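Local structure of paenibacillus xanthan lyase (Paenibacillus, 6F2P) at residues N170-S175 with D196-L201; G946-T951 with I1020-T1025; D848-T853 with G881-S886; Y705-K710 with T730-V735. The protein cleaves the polysaccharide xanthan as a xanthan lyase (EC 4.2.2.12), probably by the beta-elimination used by its relatives in polysaccharide lyase family 8. All blocks are in the same frame, centred on the assembly; numbering follows the deposited sequence.

How the contacts relate
The four contacts run from the helical N-terminal region to the Golvesin C-terminal domain, and none touches another. Contact 1, partly buried, joins a helix to the end region of the next and the turn after it, through one arginine bond and a small patch of leucines and an isoleucine. Contacts 2 and 4 both lie between inner strands of five-stranded antiparallel sheets: contact 4 pairs regularly, with a buried apolar face and a charged, watery one, whereas contact 2 pairs briefly, then passes into loops that meet at a calcium ion. Contact 3 lies at the surface, where two strand ends meet through polar turns and one aromatic ring. Calcium also borders contact 1, through Glu174; contacts 3 and 4 bind no metal.

Contact 1: N170-S175 with D196-L201. With CA (calcium ion), chain F.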
loop_
_atom_site.group_PDB
_atom_site.type_symbol
_atom_site.label_atom_id
_atom_site.label_comp_id
_atom_site.label_asym_id
_atom_site.label_seq_id
_atom_site.Cartn_x
_atom_site.Cartn_y
_atom_site.Cartn_z
ATOM N N ASN A 170 15.971 -11.600 17.135
ATOM C CA ASN A 170 17.109 -11.842 18.009
ATOM C C ASN A 170 16.969 -11.050 19.290
ATOM O O ASN A 170 17.325 -11.519 20.378
ATOM C CB ASN A 170 18.420 -11.464 17.328
ATOM C CG ASN A 170 18.762 -12.377 16.187
ATOM O OD1 ASN A 170 18.353 -13.547 16.154
ATOM N ND2 ASN A 170 19.531 -11.856 15.241
ATOM N N ARG A 171 16.458 -9.832 19.146
ATOM C CA ARG A 171 16.314 -8.948 20.282
ATOM C C ARG A 171 15.272 -9.507 21.230
ATOM O O ARG A 171 15.439 -9.460 22.449
ATOM C CB ARG A 171 15.907 -7.562 19.828
ATOM C CG ARG A 171 15.722 -6.593 20.976
ATOM C CD ARG A 171 15.484 -5.178 20.488
ATOM N NE ARG A 171 15.545 -4.261 21.607
ATOM C CZ ARG A 171 16.635 -3.588 21.959
ATOM N NH1 ARG A 171 16.599 -2.784 23.015
ATOM N NH2 ARG A 171 17.753 -3.713 21.253
ATOM N N LEU A 172 14.199 -10.042 20.658
ATOM C CA LEU A 172 13.155 -10.675 21.445
ATOM C C LEU A 172 13.737 -11.831 22.243
ATOM O O LEU A 172 13.539 -11.934 23.458
ATOM C CB LEU A 172 12.042 -11.187 20.538
ATOM C CG LEU A 172 11.001 -12.066 21.225
ATOM C CD1 LEU A 172 10.353 -11.316 22.373
ATOM C CD2 LEU A 172 9.958 -12.501 20.219
ATOM N N TRP A 173 14.469 -12.694 21.548
ATOM C CA TRP A 173 15.051 -13.869 22.173
ATOM C C TRP A 173 16.080 -13.496 23.219
ATOM O O TRP A 173 16.187 -14.161 24.248
ATOM C CB TRP A 173 15.668 -14.772 21.122
ATOM C CG TRP A 173 14.649 -15.284 20.190
ATOM C CD1 TRP A 173 13.347 -15.561 20.478
ATOM C CD2 TRP A 173 14.826 -15.562 18.800
ATOM N NE1 TRP A 173 12.699 -16.006 19.354
ATOM C CE2 TRP A 173 13.585 -16.017 18.307
ATOM C CE3 TRP A 173 15.917 -15.475 17.921
ATOM C CZ2 TRP A 173 13.403 -16.392 16.972
ATOM C CZ3 TRP A 173 15.734 -15.844 16.589
ATOM C CH2 TRP A 173 14.485 -16.296 16.131
ATOM N N GLU A 174 16.846 -12.446 22.948
ATOM C CA GLU A 174 17.736 -11.891 23.958
ATOM C C GLU A 174 16.913 -11.612 25.204
ATOM O O GLU A 174 17.279 -12.013 26.315
ATOM C CB GLU A 174 18.368 -10.587 23.471
ATOM C CG GLU A 174 19.565 -10.738 22.560
ATOM C CD GLU A 174 20.105 -9.392 22.106
ATOM O OE1 GLU A 174 19.319 -8.577 21.583
ATOM O OE2 GLU A 174 21.311 -9.137 22.279
ATOM N N SER A 175 15.779 -10.950 24.992
ATOM C CA SER A 175 14.940 -10.479 26.084
ATOM C C SER A 175 14.337 -11.630 26.853
ATOM O O SER A 175 14.361 -11.610 28.075
ATOM C CB SER A 175 13.838 -9.537 25.575
ATOM O OG SER A 175 14.391 -8.475 24.819
ATOM N N ASP A 196 12.663 -4.720 29.557
ATOM C CA ASP A 196 12.916 -3.513 28.780
ATOM C C ASP A 196 13.340 -3.820 27.348
ATOM O O ASP A 196 13.195 -2.978 26.456
ATOM C CB ASP A 196 13.966 -2.624 29.458
ATOM C CG ASP A 196 13.484 -2.043 30.784
ATOM O OD1 ASP A 196 12.259 -1.856 30.959
ATOM O OD2 ASP A 196 14.338 -1.776 31.657
ATOM N N GLY A 197 13.856 -5.022 27.123
ATOM C CA GLY A 197 14.406 -5.368 25.827
ATOM C C GLY A 197 13.393 -5.355 24.696
ATOM O O GLY A 197 13.747 -5.068 23.547
ATOM N N ILE A 198 12.133 -5.651 25.001
ATOM C CA ILE A 198 11.125 -5.720 23.946
ATOM C C ILE A 198 10.503 -4.374 23.524
ATOM O O ILE A 198 9.826 -4.306 22.493
ATOM C CB ILE A 198 9.989 -6.693 24.300
ATOM C CG1 ILE A 198 9.172 -6.162 25.474
ATOM C CG2 ILE A 198 10.541 -8.084 24.577
ATOM C CD1 ILE A 198 7.850 -6.883 25.653
ATOM N N SER A 199 10.721 -3.313 24.301
ATOM C CA SER A 199 10.089 -2.022 23.991
ATOM C C SER A 199 10.397 -1.545 22.571
ATOM O O SER A 199 9.498 -1.133 21.838
ATOM C CB SER A 199 10.465 -0.946 25.014
ATOM O OG SER A 199 9.924 -1.247 26.290
ATOM N N ALA A 200 11.657 -1.642 22.170
ATOM C CA ALA A 200 12.055 -1.216 20.835
ATOM C C ALA A 200 11.341 -1.977 19.717
ATOM O O ALA A 200 11.359 -1.537 18.576
ATOM C CB ALA A 200 13.561 -1.317 20.672
ATOM N N LEU A 201 10.710 -3.105 20.044
ATOM C CA LEU A 201 9.979 -3.912 19.058
ATOM C C LEU A 201 8.513 -3.514 18.929
ATOM O O LEU A 201 7.806 -3.991 18.042
ATOM C CB LEU A 201 10.010 -5.392 19.454
ATOM C CG LEU A 201 11.342 -6.119 19.526
ATOM C CD1 LEU A 201 11.116 -7.514 20.069
ATOM C CD2 LEU A 201 11.991 -6.170 18.162
HETATM CA CA CA F . 23.050 -10.143 23.742
HETATM O O HOH W 1 13.673 -2.210 23.896
HETATM O O HOH W 2 24.833 -9.029 25.025
HETATM O O HOH W 3 22.741 -11.653 21.710
HETATM O O HOH W 4 25.019 -11.613 23.682
HETATM O O HOH W 5 24.494 -9.154 22.226
#
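The guanidinium of Arg171 carries Ala200 CB over one face, 3.7 Å from NE, and near its edge meets the carbonyl oxygen of Gly197. Arg171 NE donates to Gly197 O at 2.8 Å; the bond is bent at 137°, the oxygen lying tilted from the guanidinium plane although the donor sits in the carbonyl plane. CG turned away from the backbone nitrogen (chi1 179°) and an extended chain carry the group across to the carbonyl of Gly197. There NH1 donates to a water that also binds Asp196 O and Ala200 N, while NH2 reaches Met166 O, which fixes the rotation of the group. Beside it, Leu172 supplies the apolar part: its CD1 lies 3.9 Å from Ile198 CG2, and its CB 3.8 Å from Leu201 CD1. Small residues suit the close approach, with Ser175 OG against Gly197 CA at 3.3 Å; that hydroxyl is satisfied by Arg171 O of its own helix. On another side of helix 168-184, Glu174 OE2 binds calcium at 2.5 Å, together with Gln161, Ser163 and waters. Two helices joined by a short turn in this way form an alpha-hairpin, consistent with the incomplete alpha/alpha toroid of family 8 lyases.

Contact 2: G946-T951 with I1020-T1025. With CA (calcium ion), chain H.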
loop_
_atom_site.group_PDB
_atom_site.type_symbol
_atom_site.label_atom_id
_atom_site.label_comp_id
_atom_site.label_asym_id
_atom_site.label_seq_id
_atom_site.Cartn_x
_atom_site.Cartn_y
_atom_site.Cartn_z
ATOM N N GLY A 946 -27.334 60.696 -34.561
ATOM C CA GLY A 946 -27.918 60.609 -33.233
ATOM C C GLY A 946 -28.909 59.474 -33.066
ATOM O O GLY A 946 -29.603 59.391 -32.046
ATOM N N THR A 947 -28.971 58.600 -34.069
ATOM C CA THR A 947 -29.911 57.483 -34.066
ATOM C C THR A 947 -29.151 56.177 -33.979
ATOM O O THR A 947 -29.653 55.193 -33.441
ATOM C CB THR A 947 -30.743 57.446 -35.361
ATOM O OG1 THR A 947 -30.830 58.765 -35.914
ATOM C CG2 THR A 947 -32.140 56.904 -35.086
ATOM N N LYS A 948 -27.929 56.188 -34.504
ATOM C CA LYS A 948 -27.124 54.982 -34.638
ATOM C C LYS A 948 -26.175 54.782 -33.452
ATOM O O LYS A 948 -25.822 55.737 -32.758
ATOM C CB LYS A 948 -26.310 55.041 -35.935
ATOM C CG LYS A 948 -27.065 55.555 -37.151
ATOM C CD LYS A 948 -27.545 54.420 -38.040
ATOM C CE LYS A 948 -27.864 54.921 -39.441
ATOM N NZ LYS A 948 -26.648 55.415 -40.156
ATOM N N SER A 949 -25.770 53.530 -33.235
ATOM C CA SER A 949 -24.785 53.182 -32.212
ATOM C C SER A 949 -24.218 51.766 -32.392
ATOM O O SER A 949 -24.908 50.854 -32.859
ATOM C CB SER A 949 -25.364 53.347 -30.798
ATOM O OG SER A 949 -26.328 52.348 -30.511
ATOM N N VAL A 950 -22.948 51.604 -32.034
ATOM C CA VAL A 950 -22.297 50.296 -32.008
ATOM C C VAL A 950 -21.697 50.071 -30.619
ATOM O O VAL A 950 -20.831 50.833 -30.192
ATOM C CB VAL A 950 -21.177 50.193 -33.076
ATOM C CG1 VAL A 950 -20.431 48.874 -32.949
ATOM C CG2 VAL A 950 -21.752 50.344 -34.474
ATOM N N THR A 951 -22.156 49.037 -29.917
ATOM C CA THR A 951 -21.727 48.790 -28.533
ATOM C C THR A 951 -20.854 47.541 -28.359
ATOM O O THR A 951 -21.347 46.414 -28.423
ATOM C CB THR A 951 -22.941 48.686 -27.574
ATOM O OG1 THR A 951 -23.685 49.909 -27.599
ATOM C CG2 THR A 951 -22.485 48.417 -26.152
ATOM N N ILE A 1020 -20.100 53.513 -29.447
ATOM C CA ILE A 1020 -19.835 54.588 -30.389
ATOM C C ILE A 1020 -21.164 55.181 -30.833
ATOM O O ILE A 1020 -21.994 54.481 -31.404
ATOM C CB ILE A 1020 -19.067 54.077 -31.615
ATOM C CG1 ILE A 1020 -17.659 53.636 -31.206
ATOM C CG2 ILE A 1020 -18.997 55.146 -32.684
ATOM C CD1 ILE A 1020 -16.889 52.952 -32.313
ATOM N N ARG A 1021 -21.370 56.463 -30.541
ATOM C CA ARG A 1021 -22.599 57.167 -30.908
ATOM C C ARG A 1021 -22.339 58.051 -32.123
ATOM O O ARG A 1021 -21.186 58.253 -32.516
ATOM C CB ARG A 1021 -23.116 58.013 -29.735
ATOM C CG ARG A 1021 -23.885 57.239 -28.655
ATOM C CD ARG A 1021 -23.687 57.871 -27.273
ATOM N NE ARG A 1021 -23.627 59.334 -27.345
ATOM C CZ ARG A 1021 -22.793 60.093 -26.635
ATOM N NH1 ARG A 1021 -21.942 59.539 -25.785
ATOM N NH2 ARG A 1021 -22.810 61.412 -26.770
ATOM N N THR A 1022 -23.404 58.570 -32.725
ATOM C CA THR A 1022 -23.263 59.366 -33.946
ATOM C C THR A 1022 -23.825 60.788 -33.818
ATOM O O THR A 1022 -23.850 61.536 -34.798
ATOM C CB THR A 1022 -23.908 58.661 -35.158
ATOM O OG1 THR A 1022 -25.300 58.437 -34.893
ATOM C CG2 THR A 1022 -23.217 57.324 -35.432
ATOM N N ASP A 1023 -24.258 61.149 -32.611
ATOM C CA ASP A 1023 -24.861 62.454 -32.342
ATOM C C ASP A 1023 -23.945 63.604 -32.752
ATOM O O ASP A 1023 -22.784 63.655 -32.349
ATOM C CB ASP A 1023 -25.214 62.587 -30.855
ATOM C CG ASP A 1023 -26.065 61.431 -30.345
ATOM O OD1 ASP A 1023 -25.493 60.366 -30.022
ATOM O OD2 ASP A 1023 -27.302 61.587 -30.254
ATOM N N ALA A 1024 -24.478 64.505 -33.573
ATOM C CA ALA A 1024 -23.793 65.745 -33.959
ATOM C C ALA A 1024 -22.479 65.563 -34.723
ATOM O O ALA A 1024 -21.678 66.494 -34.813
ATOM C CB ALA A 1024 -23.580 66.648 -32.740
ATOM N N THR A 1025 -22.266 64.380 -35.291
ATOM C CA THR A 1025 -21.018 64.102 -36.002
ATOM C C THR A 1025 -20.944 64.810 -37.355
ATOM O O THR A 1025 -21.913 64.818 -38.123
ATOM C CB THR A 1025 -20.765 62.584 -36.158
ATOM O OG1 THR A 1025 -21.998 61.910 -36.443
ATOM C CG2 THR A 1025 -20.182 62.014 -34.871
HETATM CA CA CA H . -29.873 60.321 -29.616
HETATM O O HOH W 6 -27.892 58.437 -29.668
HETATM O O HOH W 7 -28.453 60.038 -27.371
#
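Asp1023 reaches across to Gly946 along its whole side chain. CB lies 4.1 Å from Gly946 CA and CG comes closer; of the two oxygens at the tip, OD2 stands 3.2 Å from Gly946 CA and 2.9 Å from the calcium ion, whereas OD1 takes a water that is itself a calcium ligand and a weak salt bridge from Arg1021 NE at the guanidinium edge. CG beside the backbone nitrogen (chi1 -53°) swings the carboxylate toward the metal. Gly946 O binds the same ion at 2.6 Å. Glycine suits the positive phi here. Arg1021 has a further salt bridge through NH1, to Asp981.

Thr1022 holds the loop from beside: its OG1 accepts from Gly946 N at 3.1 Å and, weakly, from Lys948 N, while Lys948 crosses it with CB near OG1 and sends its ammonium to Thr943 O. Farther on, Val950 and Ile1020 form a hydrogen-bonded antiparallel pair, Ile1020 N meeting Val950 O at 2.9 Å. Beta-branched side chains suit this buried face. Calcium thus sits where the loops that continue two inner strands of the Golvesin C-terminal domain, a beta-sandwich of the galactose-binding-like type, come together again.

Contact 3: D848-T853 with G881-S886; sequences DMFWTT and GKNVSS
Polar bonds link Asp848 to Asn883. Asn883 ND2 donates to Asp848 OD2 at 3.0 Å, fairly straight at 154°; the oxygen is met on its syn side, with carboxylate and amide planes only 23° apart. Both side chains have CG turned away from the backbone nitrogen (chi1 168° in Asp848), which sends the two groups toward each other. Asp848 OD1 has two further donors: the backbone N of Phe850, from above the carboxylate plane, and a water that accepts from Asn883 N. Both carboxylate oxygens are therefore engaged.

Each partner also shapes its own chain. Asp848 OD1 with Phe850 N makes one Asx turn, and Asn883 OD1, accepting from Ser885 N at 2.9 Å, makes another at the start of the type I beta turn Asn883-Ser886. Asp and Asn suit such places because a short side chain brings an acceptor back to the following backbone. Lys882 NZ bridges the turn by donating to Asn883 O and Ser886 O.

These turns follow the ends of strands 841-848 and 871-882, which flank strand 832-838 in a five-stranded antiparallel sheet, so the contact spans the start of strand 832-838, which lies between them. Ile833 lies beside Asp848 and pairs with Gly881.

Van der Waals packing is carried by the Phe850 ring. One of its faces receives the Ser885-Ser886 peptide, with Ser886 N 4.1 Å above the plane and offset toward the rim. CE2 meets Ser885 CB at 3.5 Å, CD1 meets Ser886 CB at 3.8 Å, and Asn883 OD1 approaches CD2 obliquely. Small serines let the backbone come close to the ring, and Ser886 OG turns instead to Gly888 O and Ser831 N.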
loop_
_atom_site.group_PDB
_atom_site.type_symbol
_atom_site.label_atom_id
_atom_site.label_comp_id
_atom_site.label_asym_id
_atom_site.label_seq_id
_atom_site.Cartn_x
_atom_site.Cartn_y
_atom_site.Cartn_z
ATOM N N ASP A 848 21.645 34.292 -12.863
ATOM C CA ASP A 848 22.710 34.398 -11.879
ATOM C C ASP A 848 22.139 35.079 -10.631
ATOM O O ASP A 848 21.853 36.289 -10.627
ATOM C CB ASP A 848 23.926 35.133 -12.463
ATOM C CG ASP A 848 24.940 35.528 -11.409
ATOM O OD1 ASP A 848 24.953 34.929 -10.311
ATOM O OD2 ASP A 848 25.734 36.452 -11.686
ATOM N N MET A 849 21.977 34.274 -9.582
ATOM C CA MET A 849 21.326 34.691 -8.347
ATOM C C MET A 849 22.284 35.362 -7.365
ATOM O O MET A 849 21.921 35.610 -6.216
ATOM C CB MET A 849 20.677 33.484 -7.671
ATOM C CG MET A 849 19.776 32.660 -8.571
ATOM S SD MET A 849 18.227 33.513 -8.819
ATOM C CE MET A 849 17.183 32.227 -9.488
ATOM N N PHE A 850 23.503 35.651 -7.804
ATOM C CA PHE A 850 24.457 36.338 -6.936
ATOM C C PHE A 850 24.418 37.866 -7.091
ATOM O O PHE A 850 24.231 38.389 -8.192
ATOM C CB PHE A 850 25.882 35.823 -7.170
ATOM C CG PHE A 850 26.910 36.458 -6.272
ATOM C CD1 PHE A 850 27.128 35.968 -4.991
ATOM C CD2 PHE A 850 27.655 37.548 -6.702
ATOM C CE1 PHE A 850 28.069 36.549 -4.153
ATOM C CE2 PHE A 850 28.592 38.137 -5.871
ATOM C CZ PHE A 850 28.801 37.636 -4.592
ATOM N N TRP A 851 24.592 38.569 -5.974
ATOM C CA TRP A 851 24.818 40.012 -6.004
ATOM C C TRP A 851 25.477 40.555 -4.725
ATOM O O TRP A 851 25.403 39.942 -3.656
ATOM C CB TRP A 851 23.536 40.787 -6.335
ATOM C CG TRP A 851 22.517 40.835 -5.240
ATOM C CD1 TRP A 851 22.354 41.822 -4.309
ATOM C CD2 TRP A 851 21.506 39.863 -4.976
ATOM N NE1 TRP A 851 21.301 41.522 -3.479
ATOM C CE2 TRP A 851 20.763 40.323 -3.867
ATOM C CE3 TRP A 851 21.157 38.647 -5.567
ATOM C CZ2 TRP A 851 19.693 39.609 -3.339
ATOM C CZ3 TRP A 851 20.097 37.940 -5.044
ATOM C CH2 TRP A 851 19.376 38.421 -3.938
ATOM N N THR A 852 26.117 41.713 -4.863
ATOM C CA THR A 852 26.906 42.324 -3.799
ATOM C C THR A 852 26.267 43.616 -3.302
ATOM O O THR A 852 26.593 44.107 -2.215
ATOM C CB THR A 852 28.319 42.658 -4.300
ATOM O OG1 THR A 852 28.224 43.254 -5.602
ATOM C CG2 THR A 852 29.166 41.401 -4.393
ATOM N N THR A 853 25.359 44.163 -4.108
ATOM C CA THR A 853 24.697 45.418 -3.777
ATOM C C THR A 853 23.896 45.334 -2.466
ATOM O O THR A 853 23.795 44.268 -1.852
ATOM C CB THR A 853 23.825 45.936 -4.947
ATOM O OG1 THR A 853 22.855 44.948 -5.308
ATOM C CG2 THR A 853 24.693 46.225 -6.156
ATOM N N GLY A 881 25.879 26.852 -12.885
ATOM C CA GLY A 881 27.159 27.526 -12.767
ATOM C C GLY A 881 27.222 28.430 -11.554
ATOM O O GLY A 881 26.440 28.271 -10.620
ATOM N N LYS A 882 28.151 29.381 -11.558
ATOM C CA LYS A 882 28.302 30.293 -10.425
ATOM C C LYS A 882 29.063 31.567 -10.776
ATOM O O LYS A 882 29.970 31.567 -11.609
ATOM C CB LYS A 882 28.963 29.598 -9.219
ATOM C CG LYS A 882 30.435 29.244 -9.406
ATOM C CD LYS A 882 31.039 28.558 -8.169
ATOM C CE LYS A 882 31.343 29.548 -7.041
ATOM N NZ LYS A 882 32.312 30.618 -7.433
ATOM N N ASN A 883 28.676 32.658 -10.132
ATOM C CA ASN A 883 29.424 33.893 -10.235
ATOM C C ASN A 883 30.773 33.725 -9.548
ATOM O O ASN A 883 30.867 33.101 -8.487
ATOM C CB ASN A 883 28.639 35.039 -9.597
ATOM C CG ASN A 883 29.214 36.396 -9.935
ATOM O OD1 ASN A 883 30.202 36.830 -9.340
ATOM N ND2 ASN A 883 28.595 37.078 -10.895
ATOM N N VAL A 884 31.814 34.287 -10.151
ATOM C CA VAL A 884 33.170 34.168 -9.625
ATOM C C VAL A 884 33.294 34.687 -8.194
ATOM O O VAL A 884 34.181 34.275 -7.447
ATOM C CB VAL A 884 34.172 34.921 -10.510
ATOM C CG1 VAL A 884 35.589 34.417 -10.253
ATOM C CG2 VAL A 884 33.794 34.756 -11.976
ATOM N N SER A 885 32.396 35.587 -7.811
ATOM C CA SER A 885 32.445 36.181 -6.482
ATOM C C SER A 885 31.594 35.409 -5.473
ATOM O O SER A 885 31.476 35.809 -4.314
ATOM C CB SER A 885 32.003 37.644 -6.539
ATOM O OG SER A 885 32.526 38.279 -7.692
ATOM N N SER A 886 31.011 34.297 -5.910
ATOM C CA SER A 886 30.192 33.476 -5.021
ATOM C C SER A 886 31.016 32.416 -4.276
ATOM O O SER A 886 31.981 31.874 -4.822
ATOM C CB SER A 886 29.066 32.811 -5.808
ATOM O OG SER A 886 28.245 32.034 -4.957
HETATM O O HOH W 8 26.216 32.744 -9.082
#

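Contact 4: Y705-K710 with T730-V735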
loop_
_atom_site.group_PDB
_atom_site.type_symbol
_atom_site.label_atom_id
_atom_site.label_comp_id
_atom_site.label_asym_id
_atom_site.label_seq_id
_atom_site.Cartn_x
_atom_site.Cartn_y
_atom_site.Cartn_z
ATOM N N TYR A 705 -6.336 15.336 -8.912
ATOM C CA TYR A 705 -7.624 15.941 -9.214
ATOM C C TYR A 705 -8.581 14.887 -9.758
ATOM O O TYR A 705 -8.226 14.092 -10.631
ATOM C CB TYR A 705 -7.457 17.056 -10.237
ATOM C CG TYR A 705 -6.997 18.381 -9.668
ATOM C CD1 TYR A 705 -5.818 18.480 -8.942
ATOM C CD2 TYR A 705 -7.726 19.543 -9.892
ATOM C CE1 TYR A 705 -5.391 19.694 -8.435
ATOM C CE2 TYR A 705 -7.304 20.759 -9.389
ATOM C CZ TYR A 705 -6.139 20.829 -8.663
ATOM O OH TYR A 705 -5.717 22.033 -8.158
ATOM N N ILE A 706 -9.796 14.885 -9.232
ATOM C CA ILE A 706 -10.821 13.956 -9.669
ATOM C C ILE A 706 -12.093 14.718 -10.068
ATOM O O ILE A 706 -12.564 15.599 -9.336
ATOM C CB ILE A 706 -11.160 12.961 -8.542
ATOM C CG1 ILE A 706 -9.925 12.126 -8.156
ATOM C CG2 ILE A 706 -12.348 12.082 -8.924
ATOM C CD1 ILE A 706 -9.556 11.025 -9.123
ATOM N N ASP A 707 -12.637 14.396 -11.237
ATOM C CA ASP A 707 -13.958 14.887 -11.609
ATOM C C ASP A 707 -14.921 13.717 -11.617
ATOM O O ASP A 707 -14.559 12.608 -12.018
ATOM C CB ASP A 707 -13.939 15.546 -12.989
ATOM C CG ASP A 707 -13.161 16.859 -13.007
ATOM O OD1 ASP A 707 -12.969 17.455 -11.926
ATOM O OD2 ASP A 707 -12.747 17.299 -14.105
ATOM N N VAL A 708 -16.143 13.952 -11.155
ATOM C CA VAL A 708 -17.195 12.958 -11.296
ATOM C C VAL A 708 -18.366 13.558 -12.065
ATOM O O VAL A 708 -18.977 14.529 -11.630
ATOM C CB VAL A 708 -17.663 12.410 -9.940
ATOM C CG1 VAL A 708 -18.810 11.444 -10.128
ATOM C CG2 VAL A 708 -16.519 11.727 -9.234
ATOM N N ASN A 709 -18.665 12.964 -13.216
ATOM C CA ASN A 709 -19.629 13.499 -14.165
ATOM C C ASN A 709 -21.074 13.341 -13.699
ATOM O O ASN A 709 -21.875 12.652 -14.335
ATOM C CB ASN A 709 -19.436 12.824 -15.525
ATOM C CG ASN A 709 -20.004 13.641 -16.662
ATOM O OD1 ASN A 709 -20.566 14.702 -16.441
ATOM N ND2 ASN A 709 -19.851 13.154 -17.890
ATOM N N LYS A 710 -21.398 13.984 -12.582
ATOM C CA LYS A 710 -22.749 13.956 -12.034
ATOM C C LYS A 710 -22.946 15.110 -11.067
ATOM O O LYS A 710 -22.012 15.535 -10.386
ATOM C CB LYS A 710 -23.038 12.637 -11.322
ATOM C CG LYS A 710 -24.500 12.422 -11.074
ATOM C CD LYS A 710 -24.783 11.223 -10.197
ATOM C CE LYS A 710 -25.951 10.435 -10.763
ATOM N NZ LYS A 710 -25.565 9.756 -12.047
ATOM N N THR A 730 -21.270 19.326 -12.092
ATOM C CA THR A 730 -20.532 18.083 -11.854
ATOM C C THR A 730 -19.674 18.147 -10.593
ATOM O O THR A 730 -19.176 19.218 -10.222
ATOM C CB THR A 730 -19.641 17.699 -13.057
ATOM O OG1 THR A 730 -18.746 18.776 -13.365
ATOM C CG2 THR A 730 -20.483 17.401 -14.273
ATOM N N MET A 731 -19.507 17.001 -9.935
ATOM C CA MET A 731 -18.650 16.911 -8.752
ATOM C C MET A 731 -17.181 17.102 -9.115
ATOM O O MET A 731 -16.683 16.491 -10.055
ATOM C CB MET A 731 -18.847 15.579 -8.034
ATOM C CG MET A 731 -20.083 15.534 -7.167
ATOM S SD MET A 731 -20.568 13.858 -6.711
ATOM C CE MET A 731 -21.579 13.359 -8.104
ATOM N N LYS A 732 -16.497 17.970 -8.381
ATOM C CA LYS A 732 -15.074 18.192 -8.596
ATOM C C LYS A 732 -14.363 18.287 -7.262
ATOM O O LYS A 732 -14.816 18.997 -6.372
ATOM C CB LYS A 732 -14.829 19.475 -9.399
ATOM C CG LYS A 732 -15.243 19.387 -10.858
ATOM C CD LYS A 732 -14.786 20.611 -11.658
ATOM C CE LYS A 732 -15.014 20.393 -13.154
ATOM N NZ LYS A 732 -14.662 21.572 -13.994
ATOM N N PHE A 733 -13.256 17.565 -7.116
ATOM C CA PHE A 733 -12.423 17.711 -5.927
ATOM C C PHE A 733 -10.975 17.366 -6.204
ATOM O O PHE A 733 -10.644 16.929 -7.304
ATOM C CB PHE A 733 -12.964 16.884 -4.758
ATOM C CG PHE A 733 -12.929 15.396 -4.977
ATOM C CD1 PHE A 733 -13.932 14.761 -5.698
ATOM C CD2 PHE A 733 -11.913 14.624 -4.425
ATOM C CE1 PHE A 733 -13.909 13.378 -5.886
ATOM C CE2 PHE A 733 -11.882 13.239 -4.610
ATOM C CZ PHE A 733 -12.878 12.619 -5.342
ATOM N N LYS A 734 -10.113 17.583 -5.212
ATOM C CA LYS A 734 -8.712 17.172 -5.307
ATOM C C LYS A 734 -8.285 16.536 -3.996
ATOM O O LYS A 734 -8.884 16.795 -2.959
ATOM C CB LYS A 734 -7.795 18.351 -5.651
ATOM C CG LYS A 734 -7.744 19.432 -4.588
ATOM C CD LYS A 734 -6.959 20.661 -5.041
ATOM C CE LYS A 734 -6.980 21.726 -3.954
ATOM N NZ LYS A 734 -6.282 22.976 -4.346
ATOM N N VAL A 735 -7.253 15.699 -4.060
ATOM C CA VAL A 735 -6.701 15.028 -2.891
ATOM C C VAL A 735 -5.228 15.376 -2.780
ATOM O O VAL A 735 -4.502 15.292 -3.771
ATOM C CB VAL A 735 -6.758 13.505 -3.049
ATOM C CG1 VAL A 735 -6.404 12.819 -1.733
ATOM C CG2 VAL A 735 -8.127 13.061 -3.547
HETATM O O HOH W 9 -7.640 23.306 -6.787
HETATM O O HOH W 10 -11.896 20.520 -14.027
HETATM O O HOH W 11 -11.055 18.245 -10.115
#
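Met731 meets Val708 and Lys710 where strand 703-708 ends and strand 731-736 begins. Its CB lies 3.9 Å from Val708 CB, side by side, and its CE reaches Lys710 CB at 3.6 Å, the flexible thioether chain bending at its last torsion to follow the turning backbone. Met731 N donates to Lys710 O at 2.9 Å and only weakly to Val708 O, which also accepts from Lys710 N across an inverse gamma turn centred on Asn709.

Phe733 and Ile706 come next on the same face. Ile706 CB stands over the Phe733 ring, 4.0 Å from its centroid and 23° off the normal, a CH-pi contact offset toward CZ. With chi1 65°, the ring is set between its own backbone N and carbonyl, over toward the neighbouring strand.

Ile706 N to Phe733 O (2.9 Å) and its return bond make a hydrogen-bonded antiparallel pair between inner strands of a five-stranded sheet. Residues of strands 688-694 and 744-750 cover this apolar face, giving a beta-sandwich.

The other face is polar. Lys734 CB lies over the Tyr705 ring, 3.9 Å from the centroid, and both tips turn to Asp812. Asp707 and Lys732 cross there, with a water between OD2, weakly held, and NZ.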